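Local coordinates for protein GrgF (Penicillium sp. sh18, PDB 6LZH) that acts as a polyketide transferase in the biosynthesis of the fungal furanone gregatin A, built on an alpha/beta hydrolase fold, at residues A232-P237 against E253-P258; D247-F252 against K259-L264. One frame throughout, in Å; residues are numbered along the deposited sequence.

Contact 1. Residues A232-P237 against E253-P258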
loop_
_atom_site.group_PDB
_atom_site.type_symbol
_atom_site.label_atom_id
_atom_site.label_comp_id
_atom_site.label_asym_id
_atom_site.label_seq_id
_atom_site.Cartn_x
_atom_site.Cartn_y
_atom_site.Cartn_z
ATOM N N ALA A 232 13.925 14.265 -11.973
ATOM C CA ALA A 232 13.409 14.537 -10.639
ATOM C C ALA A 232 14.331 15.494 -9.899
ATOM O O ALA A 232 15.559 15.386 -9.984
ATOM C CB ALA A 232 13.258 13.246 -9.817
ATOM N N MET A 233 13.735 16.441 -9.182
ATOM C CA MET A 233 14.494 17.409 -8.412
ATOM C C MET A 233 14.063 17.358 -6.959
ATOM O O MET A 233 12.863 17.402 -6.662
ATOM C CB MET A 233 14.294 18.819 -8.957
ATOM C CG MET A 233 14.963 19.846 -8.112
ATOM S SD MET A 233 14.778 21.481 -8.892
ATOM C CE MET A 233 15.723 22.478 -7.740
ATOM N N MET A 234 15.027 17.298 -6.050
ATOM C CA MET A 234 14.717 17.447 -4.641
ATOM C C MET A 234 15.221 18.788 -4.143
ATOM O O MET A 234 16.339 19.210 -4.482
ATOM C CB MET A 234 15.338 16.336 -3.794
ATOM C CG MET A 234 14.752 16.338 -2.381
ATOM S SD MET A 234 15.390 14.963 -1.421
ATOM C CE MET A 234 14.614 13.554 -2.221
ATOM N N VAL A 235 14.406 19.435 -3.316
ATOM C CA VAL A 235 14.731 20.729 -2.717
ATOM C C VAL A 235 14.692 20.561 -1.210
ATOM O O VAL A 235 13.611 20.432 -0.613
ATOM C CB VAL A 235 13.778 21.834 -3.180
ATOM C CG1 VAL A 235 14.132 23.156 -2.498
ATOM C CG2 VAL A 235 13.842 21.948 -4.697
ATOM N N THR A 236 15.873 20.550 -0.595
ATOM C CA THR A 236 16.036 20.092 0.778
ATOM C C THR A 236 16.567 21.239 1.627
ATOM O O THR A 236 17.682 21.727 1.371
ATOM C CB THR A 236 16.991 18.889 0.828
ATOM O OG1 THR A 236 16.370 17.753 0.209
ATOM C CG2 THR A 236 17.352 18.534 2.258
ATOM N N PRO A 237 15.823 21.708 2.625
ATOM C CA PRO A 237 16.390 22.690 3.550
ATOM C C PRO A 237 17.567 22.065 4.282
ATOM O O PRO A 237 17.540 20.881 4.624
ATOM C CB PRO A 237 15.225 23.011 4.496
ATOM C CG PRO A 237 13.957 22.580 3.733
ATOM C CD PRO A 237 14.429 21.357 2.970
ATOM N N GLU A 253 19.639 9.751 -2.304
ATOM C CA GLU A 253 20.692 8.792 -2.610
ATOM C C GLU A 253 20.125 7.523 -3.236
ATOM O O GLU A 253 20.775 6.917 -4.094
ATOM C CB GLU A 253 21.501 8.490 -1.348
ATOM C CG GLU A 253 22.356 9.690 -0.938
ATOM C CD GLU A 253 23.234 9.450 0.271
ATOM O OE1 GLU A 253 24.204 8.670 0.159
ATOM O OE2 GLU A 253 22.969 10.063 1.327
ATOM N N HIS A 254 18.895 7.136 -2.868
ATOM C CA HIS A 254 18.252 5.953 -3.440
ATOM C C HIS A 254 17.716 6.186 -4.846
ATOM O O HIS A 254 17.453 5.217 -5.566
ATOM C CB HIS A 254 17.106 5.481 -2.538
ATOM C CG HIS A 254 17.566 4.717 -1.339
ATOM N ND1 HIS A 254 17.975 5.331 -0.177
ATOM C CD2 HIS A 254 17.684 3.385 -1.124
ATOM C CE1 HIS A 254 18.321 4.409 0.707
ATOM N NE2 HIS A 254 18.155 3.220 0.156
ATOM N N MET A 255 17.552 7.438 -5.259
ATOM C CA MET A 255 17.076 7.705 -6.604
ATOM C C MET A 255 18.198 7.528 -7.638
ATOM O O MET A 255 19.393 7.629 -7.336
ATOM C CB MET A 255 16.491 9.123 -6.685
ATOM C CG MET A 255 15.244 9.287 -5.804
ATOM S SD MET A 255 14.896 10.998 -5.341
ATOM C CE MET A 255 14.590 11.740 -6.935
ATOM N N LYS A 256 17.796 7.265 -8.876
ATOM C CA LYS A 256 18.729 7.200 -9.995
ATOM C C LYS A 256 18.769 8.523 -10.765
ATOM O O LYS A 256 17.845 9.345 -10.689
ATOM C CB LYS A 256 18.347 6.070 -10.947
ATOM C CG LYS A 256 18.554 4.658 -10.379
ATOM C CD LYS A 256 17.745 3.665 -11.212
ATOM C CE LYS A 256 18.445 2.337 -11.411
ATOM N NZ LYS A 256 18.531 1.548 -10.153
ATOM N N GLU A 257 19.850 8.714 -11.533
ATOM C CA GLU A 257 19.905 9.813 -12.496
ATOM C C GLU A 257 18.879 9.564 -13.600
ATOM O O GLU A 257 18.591 8.413 -13.929
ATOM C CB GLU A 257 21.306 9.937 -13.108
ATOM C CG GLU A 257 22.413 10.394 -12.137
ATOM C CD GLU A 257 22.189 11.800 -11.623
ATOM O OE1 GLU A 257 21.503 12.592 -12.320
ATOM O OE2 GLU A 257 22.710 12.112 -10.531
ATOM N N PRO A 258 18.320 10.626 -14.207
ATOM C CA PRO A 258 18.616 12.041 -13.947
ATOM C C PRO A 258 17.896 12.588 -12.709
ATOM O O PRO A 258 16.668 12.538 -12.600
ATOM C CB PRO A 258 18.135 12.741 -15.225
ATOM C CG PRO A 258 16.975 11.889 -15.695
ATOM C CD PRO A 258 17.293 10.459 -15.255
#

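Contact 2. Residues D247-F252 against K259-L264. With NA (sodium ion), chain C.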
loop_
_atom_site.group_PDB
_atom_site.type_symbol
_atom_site.label_atom_id
_atom_site.label_comp_id
_atom_site.label_asym_id
_atom_site.label_seq_id
_atom_site.Cartn_x
_atom_site.Cartn_y
_atom_site.Cartn_z
ATOM N N ASP A 247 17.121 12.234 6.299
ATOM C CA ASP A 247 16.129 11.389 5.634
ATOM C C ASP A 247 15.952 11.796 4.175
ATOM O O ASP A 247 15.901 10.942 3.281
ATOM C CB ASP A 247 14.785 11.479 6.356
ATOM C CG ASP A 247 14.769 10.738 7.673
ATOM O OD1 ASP A 247 15.714 9.970 7.943
ATOM O OD2 ASP A 247 13.791 10.924 8.420
ATOM N N GLN A 248 15.806 13.099 3.920
ATOM C CA GLN A 248 15.611 13.565 2.541
ATOM C C GLN A 248 16.802 13.198 1.659
ATOM O O GLN A 248 16.632 12.763 0.510
ATOM C CB GLN A 248 15.390 15.087 2.510
ATOM C CG GLN A 248 14.181 15.607 3.315
ATOM C CD GLN A 248 14.062 17.136 3.281
ATOM O OE1 GLN A 248 14.233 17.766 2.226
ATOM N NE2 GLN A 248 13.765 17.742 4.443
ATOM N N LEU A 249 18.023 13.360 2.177
ATOM C CA LEU A 249 19.204 13.034 1.377
ATOM C C LEU A 249 19.329 11.534 1.186
ATOM O O LEU A 249 19.780 11.075 0.131
ATOM C CB LEU A 249 20.461 13.597 2.037
ATOM C CG LEU A 249 20.452 15.136 2.078
ATOM C CD1 LEU A 249 21.773 15.691 2.595
ATOM C CD2 LEU A 249 20.111 15.705 0.697
ATOM N N ASN A 250 18.901 10.761 2.184
ATOM C CA ASN A 250 18.837 9.313 2.025
ATOM C C ASN A 250 17.919 8.941 0.868
ATOM O O ASN A 250 18.269 8.114 0.019
ATOM C CB ASN A 250 18.370 8.676 3.339
ATOM C CG ASN A 250 19.503 8.576 4.369
ATOM O OD1 ASN A 250 20.681 8.702 4.012
ATOM N ND2 ASN A 250 19.159 8.337 5.637
ATOM N N CYS A 251 16.755 9.580 0.793
ATOM C CA CYS A 251 15.865 9.339 -0.336
ATOM C C CYS A 251 16.538 9.724 -1.656
ATOM O O CYS A 251 16.512 8.955 -2.631
ATOM C CB CYS A 251 14.556 10.099 -0.124
ATOM S SG CYS A 251 13.291 9.764 -1.384
ATOM N N PHE A 252 17.152 10.912 -1.705
ATOM C CA PHE A 252 17.867 11.319 -2.916
ATOM C C PHE A 252 18.933 10.295 -3.296
ATOM O O PHE A 252 19.111 9.983 -4.479
ATOM C CB PHE A 252 18.505 12.698 -2.743
ATOM C CG PHE A 252 19.044 13.287 -4.035
ATOM C CD1 PHE A 252 18.184 13.916 -4.926
ATOM C CD2 PHE A 252 20.393 13.199 -4.364
ATOM C CE1 PHE A 252 18.640 14.436 -6.122
ATOM C CE2 PHE A 252 20.880 13.745 -5.582
ATOM C CZ PHE A 252 19.987 14.353 -6.457
ATOM N N LYS A 259 18.677 13.116 -11.777
ATOM C CA LYS A 259 18.132 13.661 -10.544
ATOM C C LYS A 259 18.976 14.857 -10.159
ATOM O O LYS A 259 20.181 14.871 -10.401
ATOM C CB LYS A 259 18.114 12.629 -9.407
ATOM C CG LYS A 259 19.510 12.138 -9.026
ATOM C CD LYS A 259 19.466 11.030 -7.985
ATOM C CE LYS A 259 20.886 10.651 -7.543
ATOM N NZ LYS A 259 20.851 9.636 -6.455
ATOM N N GLU A 260 18.338 15.875 -9.598
ATOM C CA GLU A 260 19.048 17.096 -9.244
ATOM C C GLU A 260 18.643 17.550 -7.854
ATOM O O GLU A 260 17.464 17.491 -7.486
ATOM C CB GLU A 260 18.780 18.221 -10.266
ATOM C CG GLU A 260 19.194 17.846 -11.687
ATOM C CD GLU A 260 19.011 18.988 -12.681
ATOM O OE1 GLU A 260 18.879 20.152 -12.241
ATOM O OE2 GLU A 260 19.011 18.706 -13.904
ATOM N N LEU A 261 19.627 18.012 -7.090
ATOM C CA LEU A 261 19.445 18.390 -5.695
ATOM C C LEU A 261 19.722 19.874 -5.510
ATOM O O LEU A 261 20.768 20.370 -5.943
ATOM C CB LEU A 261 20.387 17.594 -4.787
ATOM C CG LEU A 261 20.352 17.966 -3.301
ATOM C CD1 LEU A 261 18.980 17.639 -2.673
ATOM C CD2 LEU A 261 21.468 17.233 -2.559
ATOM N N ASP A 262 18.812 20.568 -4.831
ATOM C CA ASP A 262 19.063 21.925 -4.345
ATOM C C ASP A 262 18.962 21.922 -2.828
ATOM O O ASP A 262 17.951 21.476 -2.278
ATOM C CB ASP A 262 18.060 22.921 -4.937
ATOM C CG ASP A 262 18.361 24.351 -4.532
ATOM O OD1 ASP A 262 19.508 24.595 -4.087
ATOM O OD2 ASP A 262 17.471 25.217 -4.678
ATOM N N ILE A 263 20.012 22.384 -2.151
ATOM C CA ILE A 263 20.001 22.557 -0.700
ATOM C C ILE A 263 19.662 24.005 -0.391
ATOM O O ILE A 263 20.337 24.914 -0.882
ATOM C CB ILE A 263 21.365 22.195 -0.081
ATOM C CG1 ILE A 263 21.778 20.774 -0.450
ATOM C CG2 ILE A 263 21.316 22.379 1.441
ATOM C CD1 ILE A 263 20.982 19.705 0.258
ATOM N N LEU A 264 18.663 24.234 0.468
ATOM C CA LEU A 264 18.333 25.608 0.870
ATOM C C LEU A 264 19.195 25.950 2.079
ATOM O O LEU A 264 18.871 25.583 3.211
ATOM C CB LEU A 264 16.853 25.756 1.180
ATOM C CG LEU A 264 15.864 25.338 0.087
ATOM C CD1 LEU A 264 14.450 25.681 0.517
ATOM C CD2 LEU A 264 16.197 26.022 -1.237
HETATM NA NA NA C . 20.828 26.229 -2.852
HETATM O O HOH W 1 18.795 27.476 -3.522
HETATM O O HOH W 2 20.612 28.170 -0.891
#

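Contact 1. Residues A232-P237 against E253-P258
Met255 lies against two side chains of strand 232-237, two residues apart, reaching one with its methyl group and the other with its sulfur. Its CE sits 3.5 Å from CB of Ala232, and its SD is 4.0 Å from CE of Met234. The conformation explains how one residue serves both. The CB of Met255 already faces the strand; with CG anti to the carbonyl carbon and beside the backbone N (chi1 -64°), the bend about the CG-SD bond brings CE against Ala232 and leaves the sulfur next to Met234. Met234 starts the other way, with CG anti to its own N, and bends about its last torsion (chi3 -69°), bringing CE round to the Met255 sulfur. The two thioethers meet at an oblique angle, and their contact is apolar. Met255 is also the first residue beyond helix 245-254 to give up helical backbone angles.

Backbone polar contact is slight: Ala232 N donates a weak hydrogen bond to Pro258 O, 3.3 Å long with an N-H...O angle of 151°. Pro258 follows a cis peptide bond, and its CA is 6.7 Å from that of Ala232. Outside the two segments, Met234 also packs on Gln248 and Phe252 of the helix, while Met255 touches Val224, consistent with the burial of Ala232, Met234 and Met255. The contact joins the first strand to the exit of the helix in a beta-alpha-beta unit, strand 232-237, helix 245-254 and strand 259-264, of the alpha/beta hydrolase fold.

Contact 2. Residues D247-F252 against K259-L264
Phe252 is clamped between Lys259 and Leu261, joining the helix of a beta-alpha-beta unit to its second strand in the alpha/beta hydrolase fold. The short helix and strand segments run nearly antiparallel (162°), with axes 10.6 Å apart at closest approach. Lys259 CD lies over one face of the ring, 3.9 Å from the centroid, and Leu261 CB lies over the opposite face; both are displaced toward the rim.

The lysine places CG between its backbone N and carbonyl carbon (chi1 62°) and is extended from there on, which carries its methylenes obliquely across the ring face and brings NZ to the C-terminal part of the helix. NZ donates to Phe252 O at 2.7 Å, somewhat tilted from the carbonyl plane, and also bonds Met255 O. The ammonium is only an off-centre cation-pi partner of the ring, with NZ 4.6 Å from the centroid. With an alanine here in place of the lysine, one face of the Phe252 ring would probably lose its aliphatic cover, and the Phe252 and Met255 carbonyls their shared donor.

One turn earlier, Leu249 crosses Leu261 at about a right angle: its CD2 is 3.8 Å from Leu261 CD2 and 4.1 Å from Ile263 CD1. Glu260 points away from the helix and makes a salt bridge with Arg290 of helix 277-292. Farther along the strand a sodium ion is coordinated by Asp262 OD1 and Ile263 O, each at 2.4 Å, and by two waters. One of these waters also donates a hydrogen bond to Asp262 OD2.

In the fold
From the N-terminal side, the chain runs along strand 232-237, passes Asp240, probably an active-site residue, comes back along helix 245-254 and turns into strand 259-264. Contact 1 closes a loop of 15 residues, from the strand to the end of the helix and the turn after it. Contact 2 closes a shorter one of 6 residues, from the helix to the next strand. Their segments alternate, so the two loops cross rather than nest. Between them they tie the helix and its exit to two parallel neighbouring strands, which are themselves paired through probable backbone hydrogen bonds, Met234 N to Glu260 O and Thr236 N to Asp262 O, each 2.8 Å, at one border of the sheet within this chain.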